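6-phospho-alpha-glucosidase (PDB 6VC6) probably hydrolyses 6-phospho-alpha-glucosides to release glucose 6-phosphate, using NAD and a manganese ion as a family 4 glycosidase. Local coordinates at residues Lys221-Pro231 and Tyr245-Pro256. Numbering follows the deposited sequence.
Sequences KKIIKEKGFLP and YGFVQTMMEDFP
Pro-231 lies on one face of the Tyr-245 ring: its CB stands 3.9 Å from the ring centroid and 4° off the normal, a CH-pi contact over the ring centre. The same ring meets Phe-229 at its edge, where Tyr-245 CD1 is 3.8 Å from Phe-229 CE2. Phe-229 leaves the backbone toward 245-256, and having CG anti to the backbone N carries CE2 to that edge. Val-248 also packs against Phe-229, but the modelled distances between the two are too short to be relied on. Ile-224 continues this buried side, its CD1 3.8 Å from Met-252 SE (selenomethionine), while Leu-183 of helix 172-184 backs it.

Helices 221-227 and 248-254 cross at -123° with axes 9.4 Å apart, and the more solvent-accessible margin is polar. There the extended Gln-249 reaches the backbone of helix 221-227, its NE2 giving Ile-224 O a weak, bent bond (2.8 Å, 126°). Lys-221 stretches across Met-252, its CG 3.6 Å from Met-252 CE, until NZ bonds Pro-256 O at 2.9 Å in the carbonyl plane; Asp-257 O accepts from NZ too. With alanine in place of this lysine, the carbonyls of Pro-256 and Asp-257 would probably lose this donor, and the methyl of Met-252 the aliphatic chain lying across it.

Tyr-245, its side chain about 6 Å from the bound glucose 6-phosphate, places its end of the contact beside the sugar pocket. Across the segments the polar margin has one in-plane bond from Lys-221 and a weak one from Gln-249, so apolar packing probably carries most of the contact.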
ATOM      1  N   LYS A 221      21.433  12.954  -6.043  1.00 39.46           N
ATOM      2  CA  LYS A 221      21.076  13.490  -7.353  1.00 47.75           C
ATOM      3  C   LYS A 221      22.244  13.423  -8.328  1.00 53.07           C
ATOM      4  O   LYS A 221      22.030  13.310  -9.540  1.00 49.62           O
ATOM      5  CB  LYS A 221      20.590  14.934  -7.226  1.00 50.85           C
ATOM      6  CG  LYS A 221      19.673  15.195  -6.048  1.00 51.86           C
ATOM      7  CD  LYS A 221      19.419  16.684  -5.887  1.00 49.37           C
ATOM      8  CE  LYS A 221      18.628  16.979  -4.627  1.00 50.57           C
ATOM      9  NZ  LYS A 221      18.480  18.439  -4.382  1.00 62.87           N
ATOM     10  N   LYS A 222      23.478  13.493  -7.824  1.00 45.29           N
ATOM     11  CA  LYS A 222      24.639  13.472  -8.707  1.00 48.67           C
ATOM     12  C   LYS A 222      24.801  12.111  -9.372  1.00 48.68           C
ATOM     13  O   LYS A 222      25.015  12.025 -10.586  1.00 51.50           O
ATOM     14  CB  LYS A 222      25.899  13.845  -7.926  1.00 56.10           C
ATOM     15  CG  LYS A 222      27.131  14.021  -8.798  1.00 60.23           C
ATOM     16  CD  LYS A 222      28.295  13.184  -8.293  1.00 68.57           C
ATOM     17  CE  LYS A 222      28.891  13.773  -7.026  1.00 69.77           C
ATOM     18  NZ  LYS A 222      30.267  13.263  -6.774  1.00 79.18           N
ATOM     19  N   ILE A 223      24.701  11.033  -8.590  1.00 43.69           N
ATOM     20  CA  ILE A 223      24.850   9.697  -9.156  1.00 51.99           C
ATOM     21  C   ILE A 223      23.660   9.349 -10.045  1.00 52.15           C
ATOM     22  O   ILE A 223      23.814   8.652 -11.056  1.00 51.34           O
ATOM     23  CB  ILE A 223      25.052   8.662  -8.031  1.00 44.13           C
ATOM     24  CG1 ILE A 223      26.411   8.869  -7.360  1.00 52.90           C
ATOM     25  CG2 ILE A 223      24.969   7.245  -8.569  1.00 41.21           C
ATOM     26  CD1 ILE A 223      26.328   9.122  -5.878  1.00 53.56           C
ATOM     27  N   ILE A 224      22.466   9.841  -9.704  1.00 49.91           N
ATOM     28  CA  ILE A 224      21.289   9.582 -10.531  1.00 51.34           C
ATOM     29  C   ILE A 224      21.461  10.198 -11.914  1.00 47.32           C
ATOM     30  O   ILE A 224      21.103   9.590 -12.931  1.00 46.79           O
ATOM     31  CB  ILE A 224      20.018  10.104  -9.833  1.00 46.00           C
ATOM     32  CG1 ILE A 224      19.613   9.169  -8.696  1.00 47.80           C
ATOM     33  CG2 ILE A 224      18.873  10.243 -10.825  1.00 42.00           C
ATOM     34  CD1 ILE A 224      18.344   9.578  -7.984  1.00 48.31           C
ATOM     35  N   LYS A 225      22.024  11.408 -11.975  1.00 46.33           N
ATOM     36  CA  LYS A 225      22.193  12.081 -13.259  1.00 57.59           C
ATOM     37  C   LYS A 225      23.171  11.341 -14.164  1.00 55.23           C
ATOM     38  O   LYS A 225      23.011  11.355 -15.390  1.00 55.56           O
ATOM     39  CB  LYS A 225      22.660  13.521 -13.037  1.00 51.31           C
ATOM     40  CG  LYS A 225      22.703  14.367 -14.301  1.00 56.03           C
ATOM     41  CD  LYS A 225      23.576  15.598 -14.114  1.00 60.34           C
ATOM     42  CE  LYS A 225      23.221  16.686 -15.113  1.00 73.35           C
ATOM     43  NZ  LYS A 225      23.771  18.011 -14.713  1.00 74.29           N
ATOM     44  N   GLU A 226      24.176  10.682 -13.588  1.00 55.07           N
ATOM     45  CA  GLU A 226      25.218  10.038 -14.377  1.00 57.56           C
ATOM     46  C   GLU A 226      25.009   8.540 -14.564  1.00 56.79           C
ATOM     47  O   GLU A 226      25.434   7.995 -15.587  1.00 56.71           O
ATOM     48  CB  GLU A 226      26.593  10.275 -13.740  1.00 61.39           C
ATOM     49  CG  GLU A 226      26.717   9.803 -12.300  1.00 65.22           C
ATOM     50  CD  GLU A 226      27.983  10.302 -11.630  1.00 74.93           C
ATOM     51  OE1 GLU A 226      28.598  11.255 -12.154  1.00 78.22           O
ATOM     52  OE2 GLU A 226      28.365   9.744 -10.580  1.00 77.83           O
ATOM     53  N   LYS A 227      24.366   7.861 -13.611  1.00 52.98           N
ATOM     54  CA  LYS A 227      24.176   6.421 -13.704  1.00 51.87           C
ATOM     55  C   LYS A 227      22.718   5.997 -13.807  1.00 52.61           C
ATOM     56  O   LYS A 227      22.436   4.973 -14.441  1.00 56.48           O
ATOM     57  CB  LYS A 227      24.824   5.722 -12.494  1.00 61.20           C
ATOM     58  CG  LYS A 227      24.579   4.222 -12.399  1.00 73.78           C
ATOM     59  CD  LYS A 227      25.404   3.592 -11.287  1.00 69.06           C
ATOM     60  CE  LYS A 227      24.563   3.346 -10.046  1.00 64.03           C
ATOM     61  NZ  LYS A 227      25.287   3.727  -8.801  1.00 66.79           N
ATOM     62  N   GLY A 228      21.785   6.764 -13.262  1.00 49.36           N
ATOM     63  CA  GLY A 228      20.387   6.388 -13.272  1.00 48.53           C
ATOM     64  C   GLY A 228      19.912   5.950 -11.903  1.00 45.37           C
ATOM     65  O   GLY A 228      20.587   6.112 -10.883  1.00 46.70           O
ATOM     66  N   PHE A 229      18.715   5.369 -11.894  1.00 49.42           N
ATOM     67  CA  PHE A 229      18.062   4.963 -10.654  1.00 42.71           C
ATOM     68  C   PHE A 229      17.458   3.581 -10.843  1.00 47.35           C
ATOM     69  O   PHE A 229      16.581   3.397 -11.691  1.00 50.35           O
ATOM     70  CB  PHE A 229      16.987   5.975 -10.249  1.00 44.75           C
ATOM     71  CG  PHE A 229      16.582   5.884  -8.808  1.00 44.46           C
ATOM     72  CD1 PHE A 229      17.518   6.047  -7.799  1.00 47.89           C
ATOM     73  CD2 PHE A 229      15.263   5.645  -8.460  1.00 48.61           C
ATOM     74  CE1 PHE A 229      17.145   5.966  -6.471  1.00 46.52           C
ATOM     75  CE2 PHE A 229      14.885   5.564  -7.135  1.00 44.69           C
ATOM     76  CZ  PHE A 229      15.827   5.726  -6.138  1.00 47.20           C
ATOM     77  N   LEU A 230      17.925   2.618 -10.052  1.00 45.80           N
ATOM     78  CA  LEU A 230      17.464   1.243 -10.125  1.00 50.25           C
ATOM     79  C   LEU A 230      16.804   0.830  -8.815  1.00 50.34           C
ATOM     80  O   LEU A 230      17.207   1.290  -7.741  1.00 51.41           O
ATOM     81  CB  LEU A 230      18.622   0.281 -10.419  1.00 51.46           C
ATOM     82  CG  LEU A 230      19.235   0.289 -11.820  1.00 53.52           C
ATOM     83  CD1 LEU A 230      20.402  -0.685 -11.890  1.00 55.85           C
ATOM     84  CD2 LEU A 230      18.188  -0.048 -12.869  1.00 46.82           C
ATOM     85  N   PRO A 231      15.792  -0.032  -8.867  1.00 45.64           N
ATOM     86  CA  PRO A 231      15.289  -0.639  -7.633  1.00 46.43           C
ATOM     87  C   PRO A 231      16.341  -1.552  -7.027  1.00 51.43           C
ATOM     88  O   PRO A 231      17.218  -2.072  -7.722  1.00 54.34           O
ATOM     89  CB  PRO A 231      14.057  -1.427  -8.094  1.00 51.32           C
ATOM     90  CG  PRO A 231      14.289  -1.678  -9.545  1.00 47.51           C
ATOM     91  CD  PRO A 231      15.059  -0.496 -10.058  1.00 47.81           C
ATOM     92  N   TYR A 245      11.120   3.118 -12.007  1.00 35.75           N
ATOM     93  CA  TYR A 245      12.228   3.594 -11.185  1.00 40.05           C
ATOM     94  C   TYR A 245      13.220   4.406 -12.009  1.00 42.49           C
ATOM     95  O   TYR A 245      13.756   5.412 -11.530  1.00 44.58           O
ATOM     96  CB  TYR A 245      12.927   2.414 -10.514  1.00 39.66           C
ATOM     97  CG  TYR A 245      12.341   2.040  -9.172  1.00 43.11           C
ATOM     98  CD1 TYR A 245      12.924   2.480  -7.991  1.00 44.81           C
ATOM     99  CD2 TYR A 245      11.204   1.248  -9.087  1.00 39.09           C
ATOM    100  CE1 TYR A 245      12.392   2.142  -6.764  1.00 42.66           C
ATOM    101  CE2 TYR A 245      10.663   0.905  -7.863  1.00 46.16           C
ATOM    102  CZ  TYR A 245      11.261   1.354  -6.705  1.00 48.00           C
ATOM    103  OH  TYR A 245      10.727   1.015  -5.483  1.00 49.15           O
ATOM    104  N   GLY A 246      13.478   3.985 -13.249  1.00 44.80           N
ATOM    105  CA  GLY A 246      14.401   4.721 -14.093  1.00 40.94           C
ATOM    106  C   GLY A 246      13.909   6.107 -14.454  1.00 41.69           C
ATOM    107  O   GLY A 246      14.714   7.008 -14.708  1.00 40.80           O
ATOM    108  N   PHE A 247      12.589   6.302 -14.474  1.00 44.32           N
ATOM    109  CA  PHE A 247      12.004   7.593 -14.820  1.00 39.00           C
ATOM    110  C   PHE A 247      12.303   8.675 -13.790  1.00 43.57           C
ATOM    111  O   PHE A 247      12.093   9.857 -14.083  1.00 43.08           O
ATOM    112  CB  PHE A 247      10.493   7.443 -14.996  1.00 43.10           C
ATOM    113  CG  PHE A 247       9.838   8.619 -15.660  1.00 39.91           C
ATOM    114  CD1 PHE A 247       9.984   8.834 -17.021  1.00 49.37           C
ATOM    115  CD2 PHE A 247       9.070   9.507 -14.925  1.00 40.19           C
ATOM    116  CE1 PHE A 247       9.381   9.916 -17.635  1.00 47.90           C
ATOM    117  CE2 PHE A 247       8.465  10.588 -15.533  1.00 45.55           C
ATOM    118  CZ  PHE A 247       8.620  10.794 -16.889  1.00 44.15           C
ATOM    119  N   VAL A 248      12.785   8.306 -12.599  1.00 42.86           N
ATOM    120  CA  VAL A 248      13.090   9.330 -11.604  1.00 43.63           C
ATOM    121  C   VAL A 248      14.243  10.211 -12.071  1.00 45.32           C
ATOM    122  O   VAL A 248      14.319  11.392 -11.710  1.00 42.38           O
ATOM    123  CB  VAL A 248      13.387   8.668 -10.242  1.00 45.94           C
ATOM    124  CG1 VAL A 248      12.182   7.886  -9.739  1.00 37.98           C
ATOM    125  CG2 VAL A 248      14.599   7.758 -10.353  1.00 60.82           C
ATOM    126  N   GLN A 249      15.117   9.698 -12.943  1.00 45.95           N
ATOM    127  CA  GLN A 249      16.187  10.524 -13.497  1.00 43.79           C
ATOM    128  C   GLN A 249      15.624  11.725 -14.248  1.00 40.88           C
ATOM    129  O   GLN A 249      16.120  12.848 -14.099  1.00 41.40           O
ATOM    130  CB  GLN A 249      17.075   9.684 -14.414  1.00 46.01           C
ATOM    131  CG  GLN A 249      18.307  10.412 -14.928  1.00 48.30           C
ATOM    132  CD  GLN A 249      19.158   9.547 -15.838  1.00 45.39           C
ATOM    133  OE1 GLN A 249      18.643   8.859 -16.720  1.00 55.95           O
ATOM    134  NE2 GLN A 249      20.468   9.577 -15.626  1.00 51.13           N
ATOM    135  N   THR A 250      14.588  11.509 -15.061  1.00 35.62           N
ATOM    136  CA  THR A 250      13.944  12.619 -15.760  1.00 42.04           C
ATOM    137  C   THR A 250      13.288  13.575 -14.772  1.00 39.99           C
ATOM    138  O   THR A 250      13.426  14.799 -14.887  1.00 42.87           O
ATOM    139  CB  THR A 250      12.911  12.083 -16.753  1.00 43.72           C
ATOM    140  OG1 THR A 250      13.573  11.346 -17.789  1.00 55.37           O
ATOM    141  CG2 THR A 250      12.120  13.226 -17.376  1.00 49.96           C
HETATM  142  N   MSE A 251      12.577  13.030 -13.791  1.00 40.59           N
HETATM  143  CA  MSE A 251      11.845  13.822 -12.810  1.00 44.42           C
HETATM  144  C   MSE A 251      12.765  14.725 -11.995  1.00 42.73           C
HETATM  145  O   MSE A 251      12.409  15.857 -11.666  1.00 37.83           O
HETATM  146  CB  MSE A 251      11.060  12.893 -11.880  1.00 44.76           C
HETATM  147  CG  MSE A 251       9.843  13.523 -11.225  1.00 56.43           C
HETATM  148 SE   MSE A 251       8.387  12.237 -10.998  1.00 53.85          SE
HETATM  149  CE  MSE A 251       9.433  10.621 -10.701  1.00 26.55           C
HETATM  150  N   MSE A 252      13.953  14.220 -11.677  1.00 41.99           N
HETATM  151  CA  MSE A 252      14.900  14.954 -10.844  1.00 47.50           C
HETATM  152  C   MSE A 252      15.657  16.019 -11.632  1.00 43.61           C
HETATM  153  O   MSE A 252      16.280  16.904 -11.049  1.00 44.31           O
HETATM  154  CB  MSE A 252      15.887  13.991 -10.185  1.00 43.11           C
HETATM  155  CG  MSE A 252      15.256  13.101  -9.130  1.00 63.22           C
HETATM  156 SE   MSE A 252      16.414  12.842  -7.587  1.00 75.96          SE
HETATM  157  CE  MSE A 252      16.150  14.564  -6.716  1.00 52.13           C
ATOM    158  N   GLU A 253      15.609  15.924 -12.959  1.00 45.86           N
ATOM    159  CA  GLU A 253      16.182  16.973 -13.791  1.00 46.03           C
ATOM    160  C   GLU A 253      15.190  18.101 -14.046  1.00 44.42           C
ATOM    161  O   GLU A 253      15.595  19.269 -14.125  1.00 49.71           O
ATOM    162  CB  GLU A 253      16.674  16.383 -15.120  1.00 46.78           C
ATOM    163  CG  GLU A 253      16.651  17.341 -16.303  1.00 50.19           C
ATOM    164  CD  GLU A 253      17.019  16.657 -17.606  1.00 74.75           C
ATOM    165  OE1 GLU A 253      16.928  15.414 -17.677  1.00 73.33           O
ATOM    166  OE2 GLU A 253      17.394  17.369 -18.563  1.00 80.11           O
ATOM    167  N   ASP A 254      13.895  17.788 -14.135  1.00 42.66           N
ATOM    168  CA  ASP A 254      12.881  18.827 -14.263  1.00 42.20           C
ATOM    169  C   ASP A 254      12.574  19.480 -12.920  1.00 42.72           C
ATOM    170  O   ASP A 254      12.313  20.687 -12.859  1.00 42.70           O
ATOM    171  CB  ASP A 254      11.605  18.245 -14.873  1.00 40.61           C
ATOM    172  CG  ASP A 254      11.784  17.825 -16.320  1.00 49.65           C
ATOM    173  OD1 ASP A 254      11.193  16.800 -16.723  1.00 45.62           O
ATOM    174  OD2 ASP A 254      12.516  18.520 -17.056  1.00 43.65           O
ATOM    175  N   PHE A 255      12.602  18.703 -11.838  1.00 42.10           N
ATOM    176  CA  PHE A 255      12.311  19.198 -10.493  1.00 43.23           C
ATOM    177  C   PHE A 255      13.420  18.711  -9.570  1.00 40.85           C
ATOM    178  O   PHE A 255      13.313  17.639  -8.958  1.00 41.58           O
ATOM    179  CB  PHE A 255      10.934  18.736 -10.023  1.00 40.30           C
ATOM    180  CG  PHE A 255       9.838  19.012 -11.015  1.00 42.20           C
ATOM    181  CD1 PHE A 255       9.282  20.277 -11.117  1.00 39.43           C
ATOM    182  CD2 PHE A 255       9.373  18.011 -11.854  1.00 39.47           C
ATOM    183  CE1 PHE A 255       8.279  20.539 -12.033  1.00 41.53           C
ATOM    184  CE2 PHE A 255       8.369  18.267 -12.773  1.00 44.13           C
ATOM    185  CZ  PHE A 255       7.823  19.533 -12.862  1.00 38.45           C
ATOM    186  N   PRO A 256      14.505  19.479  -9.442  1.00 42.38           N
ATOM    187  CA  PRO A 256      15.705  18.973  -8.765  1.00 42.23           C
ATOM    188  C   PRO A 256      15.711  19.135  -7.253  1.00 42.74           C
ATOM    189  O   PRO A 256      16.671  18.693  -6.613  1.00 43.95           O
ATOM    190  CB  PRO A 256      16.819  19.814  -9.402  1.00 44.16           C
ATOM    191  CG  PRO A 256      16.158  21.127  -9.673  1.00 40.98           C
ATOM    192  CD  PRO A 256      14.719  20.816 -10.024  1.00 43.98           C
TER